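Local atomic coordinates of probable csgAB operon transcriptional regulatory protein (Salmonella typhimurium, PDB entry 5XP0), a protein that acts as the master regulator of curli fimbriae expression, is needed for transcription of the csgAB operon and promotes biofilm formation. Residues L22-S27 against M67-K72; D80-K85 against I89-L94; R103-W108 against N112-A117. One frame throughout, in Å; residues are numbered along the deposited sequence.

Contact 1 of 3, residues L22-S27 against M67-K72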
loop_
_atom_site.group_PDB
_atom_site.type_symbol
_atom_site.label_atom_id
_atom_site.label_comp_id
_atom_site.label_asym_id
_atom_site.label_seq_id
_atom_site.Cartn_x
_atom_site.Cartn_y
_atom_site.Cartn_z
ATOM N N LEU B 22 -0.850 9.586 6.434
ATOM C CA LEU B 22 -0.372 8.887 5.267
ATOM C C LEU B 22 -1.322 9.206 4.121
ATOM O O LEU B 22 -2.491 8.810 4.130
ATOM C CB LEU B 22 -0.273 7.399 5.571
ATOM C CG LEU B 22 -0.093 6.506 4.337
ATOM C CD1 LEU B 22 1.193 6.802 3.656
ATOM C CD2 LEU B 22 -0.040 5.112 4.812
ATOM N N ILE B 23 -0.824 9.917 3.137
ATOM C CA ILE B 23 -1.637 10.359 2.026
ATOM C C ILE B 23 -1.253 9.512 0.834
ATOM O O ILE B 23 -0.152 9.659 0.283
ATOM C CB ILE B 23 -1.449 11.841 1.731
ATOM C CG1 ILE B 23 -1.847 12.670 2.944
ATOM C CG2 ILE B 23 -2.305 12.254 0.482
ATOM C CD1 ILE B 23 -1.665 14.185 2.742
ATOM N N THR B 24 -2.173 8.653 0.419
ATOM C CA THR B 24 -1.885 7.652 -0.592
ATOM C C THR B 24 -3.203 7.144 -1.166
ATOM O O THR B 24 -4.280 7.695 -0.902
ATOM C CB THR B 24 -1.075 6.522 0.034
ATOM O OG1 THR B 24 -0.733 5.555 -0.981
ATOM C CG2 THR B 24 -1.894 5.907 1.117
ATOM N N LYS B 25 -3.122 6.070 -1.934
ATOM C CA LYS B 25 -4.334 5.387 -2.381
ATOM C C LYS B 25 -4.796 4.470 -1.264
ATOM O O LYS B 25 -4.019 3.603 -0.829
ATOM C CB LYS B 25 -4.049 4.543 -3.610
ATOM C CG LYS B 25 -5.240 3.664 -4.040
ATOM C CD LYS B 25 -4.881 2.812 -5.253
ATOM C CE LYS B 25 -4.812 3.562 -6.546
ATOM N NZ LYS B 25 -4.976 2.590 -7.693
ATOM N N PRO B 26 -6.028 4.602 -0.764
ATOM C CA PRO B 26 -6.429 3.747 0.340
ATOM C C PRO B 26 -6.451 2.312 -0.161
ATOM O O PRO B 26 -6.879 2.020 -1.274
ATOM C CB PRO B 26 -7.829 4.260 0.726
ATOM C CG PRO B 26 -7.933 5.594 0.135
ATOM C CD PRO B 26 -7.082 5.577 -1.103
ATOM N N SER B 27 -5.930 1.427 0.643
ATOM C CA SER B 27 -5.746 0.041 0.256
ATOM C C SER B 27 -5.423 -0.717 1.517
ATOM O O SER B 27 -4.921 -0.142 2.496
ATOM C CB SER B 27 -4.601 -0.128 -0.747
ATOM O OG SER B 27 -3.359 0.150 -0.110
ATOM N N MET B 67 4.432 9.469 -3.456
ATOM C CA MET B 67 4.801 9.982 -4.763
ATOM C C MET B 67 4.423 9.032 -5.891
ATOM O O MET B 67 4.244 9.479 -7.019
ATOM C CB MET B 67 6.292 10.263 -4.782
ATOM C CG MET B 67 6.641 11.421 -3.922
ATOM S SD MET B 67 5.993 12.962 -4.510
ATOM C CE MET B 67 6.997 13.176 -5.952
ATOM N N MET B 68 4.258 7.746 -5.619
ATOM C CA MET B 68 3.828 6.844 -6.685
ATOM C C MET B 68 2.380 7.063 -7.081
ATOM O O MET B 68 1.965 6.582 -8.134
ATOM C CB MET B 68 3.972 5.392 -6.248
ATOM C CG MET B 68 5.316 4.752 -6.467
ATOM S SD MET B 68 5.260 3.025 -5.890
ATOM C CE MET B 68 7.029 2.619 -5.933
ATOM N N GLU B 69 1.595 7.739 -6.251
ATOM C CA GLU B 69 0.198 8.008 -6.556
ATOM C C GLU B 69 -0.013 9.441 -7.013
ATOM O O GLU B 69 -1.147 9.847 -7.248
ATOM C CB GLU B 69 -0.665 7.726 -5.321
ATOM C CG GLU B 69 -0.587 6.287 -4.859
ATOM C CD GLU B 69 -0.989 5.321 -5.950
ATOM O OE1 GLU B 69 -2.005 5.580 -6.624
ATOM O OE2 GLU B 69 -0.253 4.350 -6.183
ATOM N N ALA B 70 1.060 10.201 -7.173
ATOM C CA ALA B 70 0.991 11.626 -7.468
ATOM C C ALA B 70 1.353 11.846 -8.926
ATOM O O ALA B 70 2.223 11.162 -9.463
ATOM C CB ALA B 70 1.933 12.434 -6.578
ATOM N N ASP B 71 0.576 12.676 -9.586
ATOM C CA ASP B 71 0.896 13.228 -10.886
ATOM C C ASP B 71 1.069 14.724 -10.718
ATOM O O ASP B 71 0.979 15.261 -9.609
ATOM C CB ASP B 71 -0.213 12.884 -11.887
ATOM C CG ASP B 71 -1.593 13.244 -11.366
ATOM O OD1 ASP B 71 -1.696 14.187 -10.559
ATOM O OD2 ASP B 71 -2.571 12.579 -11.763
ATOM N N LYS B 72 1.265 15.428 -11.832
ATOM C CA LYS B 72 1.589 16.835 -11.719
ATOM C C LYS B 72 0.438 17.585 -11.071
ATOM O O LYS B 72 0.652 18.510 -10.282
ATOM C CB LYS B 72 1.901 17.416 -13.106
ATOM C CG LYS B 72 2.179 18.929 -13.114
ATOM C CD LYS B 72 2.315 19.485 -14.535
ATOM C CE LYS B 72 2.872 20.905 -14.550
ATOM N NZ LYS B 72 1.912 21.915 -14.020
#

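Contact 2 of 3, residues D80-K85 against I89-L94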
loop_
_atom_site.group_PDB
_atom_site.type_symbol
_atom_site.label_atom_id
_atom_site.label_comp_id
_atom_site.label_asym_id
_atom_site.label_seq_id
_atom_site.Cartn_x
_atom_site.Cartn_y
_atom_site.Cartn_z
ATOM N N ASP B 80 -0.043 23.140 -3.022
ATOM C CA ASP B 80 -0.805 24.378 -2.839
ATOM C C ASP B 80 -1.510 24.393 -1.483
ATOM O O ASP B 80 -1.379 25.349 -0.719
ATOM C CB ASP B 80 -1.821 24.538 -3.979
ATOM C CG ASP B 80 -2.580 25.878 -3.933
ATOM O OD1 ASP B 80 -2.124 26.803 -3.239
ATOM O OD2 ASP B 80 -3.631 26.005 -4.598
ATOM N N ASN B 81 -2.238 23.334 -1.132
ATOM C CA ASN B 81 -3.010 23.477 0.101
ATOM C C ASN B 81 -2.198 23.169 1.357
ATOM O O ASN B 81 -2.520 23.714 2.416
ATOM C CB ASN B 81 -4.282 22.637 0.067
ATOM C CG ASN B 81 -4.028 21.239 -0.272
ATOM O OD1 ASN B 81 -2.974 20.905 -0.797
ATOM N ND2 ASN B 81 -4.985 20.379 0.040
ATOM N N LEU B 82 -1.106 22.401 1.275
ATOM C CA LEU B 82 -0.282 22.242 2.471
ATOM C C LEU B 82 0.528 23.498 2.786
ATOM O O LEU B 82 0.807 23.770 3.958
ATOM C CB LEU B 82 0.619 21.018 2.327
ATOM C CG LEU B 82 -0.150 19.701 2.317
ATOM C CD1 LEU B 82 0.747 18.512 2.025
ATOM C CD2 LEU B 82 -0.805 19.492 3.650
ATOM N N SER B 83 0.855 24.321 1.784
ATOM C CA SER B 83 1.558 25.573 2.059
ATOM C C SER B 83 0.670 26.593 2.769
ATOM O O SER B 83 1.177 27.459 3.492
ATOM C CB SER B 83 2.091 26.185 0.766
ATOM O OG SER B 83 1.015 26.610 -0.051
ATOM N N ARG B 84 -0.598 26.491 2.605
ATOM C CA ARG B 84 -1.519 27.350 3.288
ATOM C C ARG B 84 -1.467 27.078 4.764
ATOM O O ARG B 84 -1.939 27.828 5.561
ATOM C CB ARG B 84 -2.925 27.060 2.821
ATOM C CG ARG B 84 -3.772 28.243 2.533
ATOM C CD ARG B 84 -4.372 28.163 1.146
ATOM N NE ARG B 84 -5.330 27.071 1.066
ATOM C CZ ARG B 84 -5.668 26.485 -0.056
ATOM N NH1 ARG B 84 -5.147 26.894 -1.202
ATOM N NH2 ARG B 84 -6.533 25.495 -0.029
ATOM N N LYS B 85 -0.926 25.943 5.118
ATOM C CA LYS B 85 -0.903 25.535 6.473
ATOM C C LYS B 85 0.398 25.790 7.093
ATOM O O LYS B 85 1.276 26.416 6.511
ATOM C CB LYS B 85 -1.234 24.039 6.554
ATOM N N ILE B 89 3.696 21.602 10.515
ATOM C CA ILE B 89 3.609 20.293 9.889
ATOM C C ILE B 89 4.904 20.014 9.146
ATOM O O ILE B 89 5.684 20.912 8.837
ATOM C CB ILE B 89 2.390 20.208 8.949
ATOM C CG1 ILE B 89 2.498 21.232 7.826
ATOM C CG2 ILE B 89 1.103 20.453 9.735
ATOM C CD1 ILE B 89 2.638 20.617 6.475
ATOM N N LYS B 90 5.126 18.731 8.859
ATOM C CA LYS B 90 6.330 18.261 8.196
ATOM C C LYS B 90 5.902 17.359 7.056
ATOM O O LYS B 90 5.036 16.508 7.247
ATOM C CB LYS B 90 7.215 17.488 9.177
ATOM C CG LYS B 90 7.687 18.299 10.386
ATOM C CD LYS B 90 8.564 17.423 11.283
ATOM C CE LYS B 90 9.123 18.190 12.487
ATOM N NZ LYS B 90 9.974 17.293 13.330
ATOM N N THR B 91 6.494 17.537 5.886
ATOM C CA THR B 91 6.186 16.694 4.744
ATOM C C THR B 91 7.383 15.801 4.466
ATOM O O THR B 91 8.530 16.270 4.392
ATOM C CB THR B 91 5.840 17.516 3.491
ATOM O OG1 THR B 91 4.621 18.255 3.709
ATOM C CG2 THR B 91 5.624 16.578 2.281
ATOM N N LEU B 92 7.114 14.519 4.327
ATOM C CA LEU B 92 8.094 13.577 3.815
ATOM C C LEU B 92 7.502 12.871 2.613
ATOM O O LEU B 92 6.332 12.489 2.624
ATOM C CB LEU B 92 8.487 12.576 4.883
ATOM C CG LEU B 92 9.356 13.253 5.948
ATOM C CD1 LEU B 92 8.517 13.498 7.139
ATOM C CD2 LEU B 92 10.511 12.342 6.279
ATOM N N LEU B 93 8.312 12.706 1.592
ATOM C CA LEU B 93 7.877 12.052 0.373
ATOM C C LEU B 93 8.153 10.560 0.463
ATOM O O LEU B 93 9.239 10.141 0.866
ATOM C CB LEU B 93 8.597 12.648 -0.818
ATOM C CG LEU B 93 8.482 14.165 -0.924
ATOM C CD1 LEU B 93 9.225 14.628 -2.211
ATOM C CD2 LEU B 93 7.040 14.677 -0.924
ATOM N N LEU B 94 7.154 9.772 0.129
ATOM C CA LEU B 94 7.230 8.338 0.212
ATOM C C LEU B 94 7.257 7.755 -1.193
ATOM O O LEU B 94 6.682 8.328 -2.119
ATOM C CB LEU B 94 6.012 7.822 0.988
ATOM C CG LEU B 94 5.942 6.353 1.359
ATOM C CD1 LEU B 94 6.913 6.100 2.508
ATOM C CD2 LEU B 94 4.482 5.980 1.756
#

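Contact 3 of 3, residues R103-W108 against N112-A117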
loop_
_atom_site.group_PDB
_atom_site.type_symbol
_atom_site.label_atom_id
_atom_site.label_comp_id
_atom_site.label_asym_id
_atom_site.label_seq_id
_atom_site.Cartn_x
_atom_site.Cartn_y
_atom_site.Cartn_z
ATOM N N ARG B 103 15.446 20.114 -7.464
ATOM C CA ARG B 103 14.677 21.344 -7.631
ATOM C C ARG B 103 13.208 21.120 -7.305
ATOM O O ARG B 103 12.540 22.019 -6.768
ATOM C CB ARG B 103 14.791 21.844 -9.074
ATOM C CG ARG B 103 16.178 21.729 -9.702
ATOM C CD ARG B 103 16.168 22.180 -11.159
ATOM N NE ARG B 103 15.321 21.329 -12.000
ATOM C CZ ARG B 103 15.754 20.294 -12.717
ATOM N NH1 ARG B 103 17.037 19.951 -12.713
ATOM N NH2 ARG B 103 14.898 19.595 -13.448
ATOM N N GLU B 104 12.698 19.934 -7.598
ATOM C CA GLU B 104 11.293 19.632 -7.301
ATOM C C GLU B 104 11.089 19.354 -5.820
ATOM O O GLU B 104 10.112 19.807 -5.226
ATOM C CB GLU B 104 10.807 18.432 -8.118
ATOM C CG GLU B 104 11.017 18.546 -9.620
ATOM C CD GLU B 104 10.690 19.910 -10.140
ATOM O OE1 GLU B 104 9.664 20.475 -9.714
ATOM O OE2 GLU B 104 11.468 20.430 -10.965
ATOM N N ILE B 105 11.987 18.588 -5.215
ATOM C CA ILE B 105 11.894 18.351 -3.782
ATOM C C ILE B 105 11.856 19.670 -3.010
ATOM O O ILE B 105 11.032 19.857 -2.107
ATOM C CB ILE B 105 13.064 17.472 -3.335
ATOM C CG1 ILE B 105 12.896 16.085 -3.912
ATOM C CG2 ILE B 105 13.160 17.447 -1.830
ATOM C CD1 ILE B 105 14.171 15.285 -3.942
ATOM N N GLU B 106 12.762 20.594 -3.339
ATOM C CA GLU B 106 12.825 21.869 -2.629
ATOM C C GLU B 106 11.522 22.635 -2.713
ATOM O O GLU B 106 11.194 23.387 -1.787
ATOM C CB GLU B 106 13.949 22.745 -3.191
ATOM C CG GLU B 106 14.240 24.036 -2.420
ATOM C CD GLU B 106 13.357 25.219 -2.841
ATOM O OE1 GLU B 106 12.834 25.244 -3.985
ATOM O OE2 GLU B 106 13.225 26.159 -2.036
ATOM N N ASN B 107 10.791 22.499 -3.819
ATOM C CA ASN B 107 9.548 23.253 -3.956
ATOM C C ASN B 107 8.424 22.718 -3.085
ATOM O O ASN B 107 7.395 23.381 -2.962
ATOM C CB ASN B 107 9.102 23.260 -5.414
ATOM C CG ASN B 107 9.229 24.620 -6.027
ATOM O OD1 ASN B 107 8.305 25.427 -5.959
ATOM N ND2 ASN B 107 10.391 24.907 -6.592
ATOM N N TRP B 108 8.576 21.557 -2.479
ATOM C CA TRP B 108 7.562 21.092 -1.534
ATOM C C TRP B 108 7.590 21.955 -0.274
ATOM O O TRP B 108 8.650 22.131 0.320
ATOM C CB TRP B 108 7.817 19.631 -1.173
ATOM C CG TRP B 108 7.254 18.721 -2.202
ATOM C CD1 TRP B 108 7.876 18.255 -3.330
ATOM C CD2 TRP B 108 5.935 18.178 -2.219
ATOM N NE1 TRP B 108 7.021 17.437 -4.038
ATOM C CE2 TRP B 108 5.821 17.380 -3.381
ATOM C CE3 TRP B 108 4.842 18.278 -1.366
ATOM C CZ2 TRP B 108 4.661 16.703 -3.703
ATOM C CZ3 TRP B 108 3.686 17.618 -1.701
ATOM C CH2 TRP B 108 3.608 16.825 -2.849
ATOM N N ASN B 112 10.742 17.821 4.864
ATOM C CA ASN B 112 11.587 17.286 5.924
ATOM C C ASN B 112 12.256 15.962 5.603
ATOM O O ASN B 112 13.055 15.494 6.408
ATOM C CB ASN B 112 10.776 17.097 7.206
ATOM C CG ASN B 112 10.702 18.352 8.035
ATOM O OD1 ASN B 112 11.363 18.448 9.048
ATOM N ND2 ASN B 112 9.894 19.314 7.615
ATOM N N GLY B 113 11.966 15.334 4.478
ATOM C CA GLY B 113 12.655 14.106 4.163
ATOM C C GLY B 113 12.108 13.518 2.887
ATOM O O GLY B 113 11.052 13.918 2.391
ATOM N N VAL B 114 12.864 12.560 2.368
ATOM C CA VAL B 114 12.546 11.872 1.136
ATOM C C VAL B 114 12.882 10.405 1.342
ATOM O O VAL B 114 14.025 10.063 1.634
ATOM C CB VAL B 114 13.325 12.419 -0.064
ATOM C CG1 VAL B 114 12.968 11.597 -1.263
ATOM C CG2 VAL B 114 13.035 13.902 -0.259
ATOM N N PHE B 115 11.891 9.547 1.212
ATOM C CA PHE B 115 12.092 8.109 1.257
ATOM C C PHE B 115 12.047 7.557 -0.157
ATOM O O PHE B 115 11.085 7.800 -0.885
ATOM C CB PHE B 115 11.003 7.461 2.104
ATOM C CG PHE B 115 11.087 7.826 3.545
ATOM C CD1 PHE B 115 12.156 7.411 4.295
ATOM C CD2 PHE B 115 10.097 8.590 4.142
ATOM C CE1 PHE B 115 12.265 7.765 5.621
ATOM C CE2 PHE B 115 10.177 8.934 5.459
ATOM C CZ PHE B 115 11.278 8.509 6.214
ATOM N N TYR B 116 13.071 6.803 -0.544
ATOM C CA TYR B 116 13.082 6.143 -1.860
ATOM C C TYR B 116 12.761 4.649 -1.798
ATOM O O TYR B 116 12.266 4.074 -2.783
ATOM C CB TYR B 116 14.472 6.311 -2.504
ATOM C CG TYR B 116 14.858 7.707 -2.780
ATOM C CD1 TYR B 116 14.424 8.344 -3.937
ATOM C CD2 TYR B 116 15.678 8.404 -1.897
ATOM C CE1 TYR B 116 14.780 9.627 -4.201
ATOM C CE2 TYR B 116 16.036 9.691 -2.153
ATOM C CZ TYR B 116 15.578 10.300 -3.303
ATOM O OH TYR B 116 15.959 11.580 -3.548
ATOM N N ALA B 117 13.041 4.007 -0.664
ATOM C CA ALA B 117 13.062 2.552 -0.600
ATOM C C ALA B 117 11.645 2.015 -0.669
ATOM O O ALA B 117 10.753 2.496 0.028
ATOM C CB ALA B 117 13.724 2.063 0.689
#

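Contact 1 of 3, residues L22-S27 against M67-K72
Lys25 NZ is held by two oxygens of the second subunit: Glu69 OE1 of that subunit in a salt bridge, and Met68 O of that subunit in a weak hydrogen bond. Glu69 OE1 of its own chain stands 4.3 Å from Lys25 NZ, too far for a salt bridge. Glu69 OE2 in turn bridges to Lys25 of the second subunit, so the two lysines and two glutamates form a reciprocal set. Each lysine probably also feels the charge of the glutamate in its own chain.

Within the chain, the lysine and the glutamate meet through carbon and oxygen. Lys25 CE lies 3.5 Å from Glu69 OE1, and Lys25 CB lies 3.8 Å from Glu69 OE1. The carboxylate crosses the aliphatic part of the lysine at a slant. Glu69 gets there by folding back at its second torsion (chi2 -57°). The lysine chain leaves the backbone extended and bends only at chi3, -74°.

This is the rim at the C-terminal ends of strands 19-24 and 61-66 in the receiver domain, the CheY-like part of the protein. In canonical receivers an aspartate at the end of the third strand accepts the phosphoryl group. Asp66 stands at that place here, although this receiver is an atypical one.

Thr24 OG1 hydrogen-bonds to Asp66 OD2. Thr24 OG1 also lies 3.9 Å from Glu69 CG. Asp66 OD1 accepts a hydrogen bond from Met68 N, so one aspartate is tied to both sides of the contact. Glu69 CG also sits 3.9 Å from Lys25 N. That amide is buried here and has no hydrogen-bond partner in the model.

Contact 2 of 3, residues D80-K85 against I89-L94
Leu82 points from its helix toward the strand, and Ile89 and Thr91 point back at it. Ile89 and Thr91 are two apart on their segment, so they present side chains to the same side. Leu82 meets them at two different places. Its CD1 methyl approaches the hydroxyl of Thr91, with Leu82 CD1 4.2 Å from Thr91 OG1. The leucine side chain is extended at chi2 (174°), which carries CD1 out to the threonine. Ile89 instead lies against the backbone, with Ile89 CD1 4.4 Å from Leu82 O. Leu82 O also accepts a hydrogen bond from Lys85 N, 3.0 Å long. The packing is fairly loose, but all three touching residues are buried. Lys85 also turns its CB toward the strand, but its modelled side chain ends there.

The other side of the helix end is polar and exposed. Ser83 points away from the strand, and Ser83 OG hydrogen-bonds to Asp80 O at 2.8 Å. The hydroxyl sits above the plane of that carbonyl. Arg84 lays one face of its guanidinium over Asn81 CA, and NH1 reaches Asp80 OD1 in a long salt bridge.

Leu82 also packs on Met65 of strand 61-66. Helix 72-83 thus covers strands 61-66 and 90-94, the arrangement of a beta-alpha-beta crossover in a CheY-like receiver domain.

Contact 3 of 3, residues R103-W108 against N112-A117
Ile105 of helix 102-107 and Val114 of strand 111-114 reach toward each other tip to tip. They belong to the beta-alpha-beta unit of strand 90-94, helix 102-107 and strand 111-114, which forms one end of the parallel sheet in this CheY-like receiver domain.

The tight part is apolar. Ile105 CG2 lies 3.9 Å from Val114 CG2. Ile105 CD1 is 4.1 Å from Val114 CG2, so both ends of the isoleucine close on one methyl from the same side. In Ile105, CG2 is anti to the backbone N and CG1 is anti to the carbonyl carbon (chi1 -68°). This turns both branches to the valine. Both residues are buried. Leu142 of helix 140-147 and Tyr100 also pack on Ile105.

The loose part is at Tyr116. Its CB is not aimed at the helix, but the end of its side chain comes nearer. The hydroxyl reaches the helix residue obliquely, with Tyr116 OH 4.1 Å from Ile105 CD1. Tyr116 is only partly exposed. On the helix, Arg103 and Asn107 are exposed, and Arg103 is poorly ordered.

Trp108 N hydrogen-bonds to Ile105 O at 3.0 Å, and that carbonyl oxygen lies at the edge of the indole, in its plane. Trp108 NE1 hydrogen-bonds to Tyr100 OH.

Val114 has a second role on the tyrosine side: its CG1 methyl sits over one face of the Tyr116 ring, 3.5 Å above the plane and offset toward the rim.

From the N terminus, contact 1 comes first. It closes a long loop that contains helix 28-41, strand 45-49 and strand 61-66, and it joins the end of strand 19-24 to the turn after strand 61-66. Contact 2 closes the short turn from helix 72-83 into strand 90-94, with three residues between its segments. Contact 3 closes a similar short turn from helix 102-107 into strand 111-114. The three are in series, and none nests in or crosses another. The sheet ties them together. Met67 N probably hydrogen-bonds to Leu94 O at 2.9 Å, linking contacts 1 and 2. Leu93 O probably accepts a bond from Phe115 N at 2.7 Å, linking contacts 2 and 3.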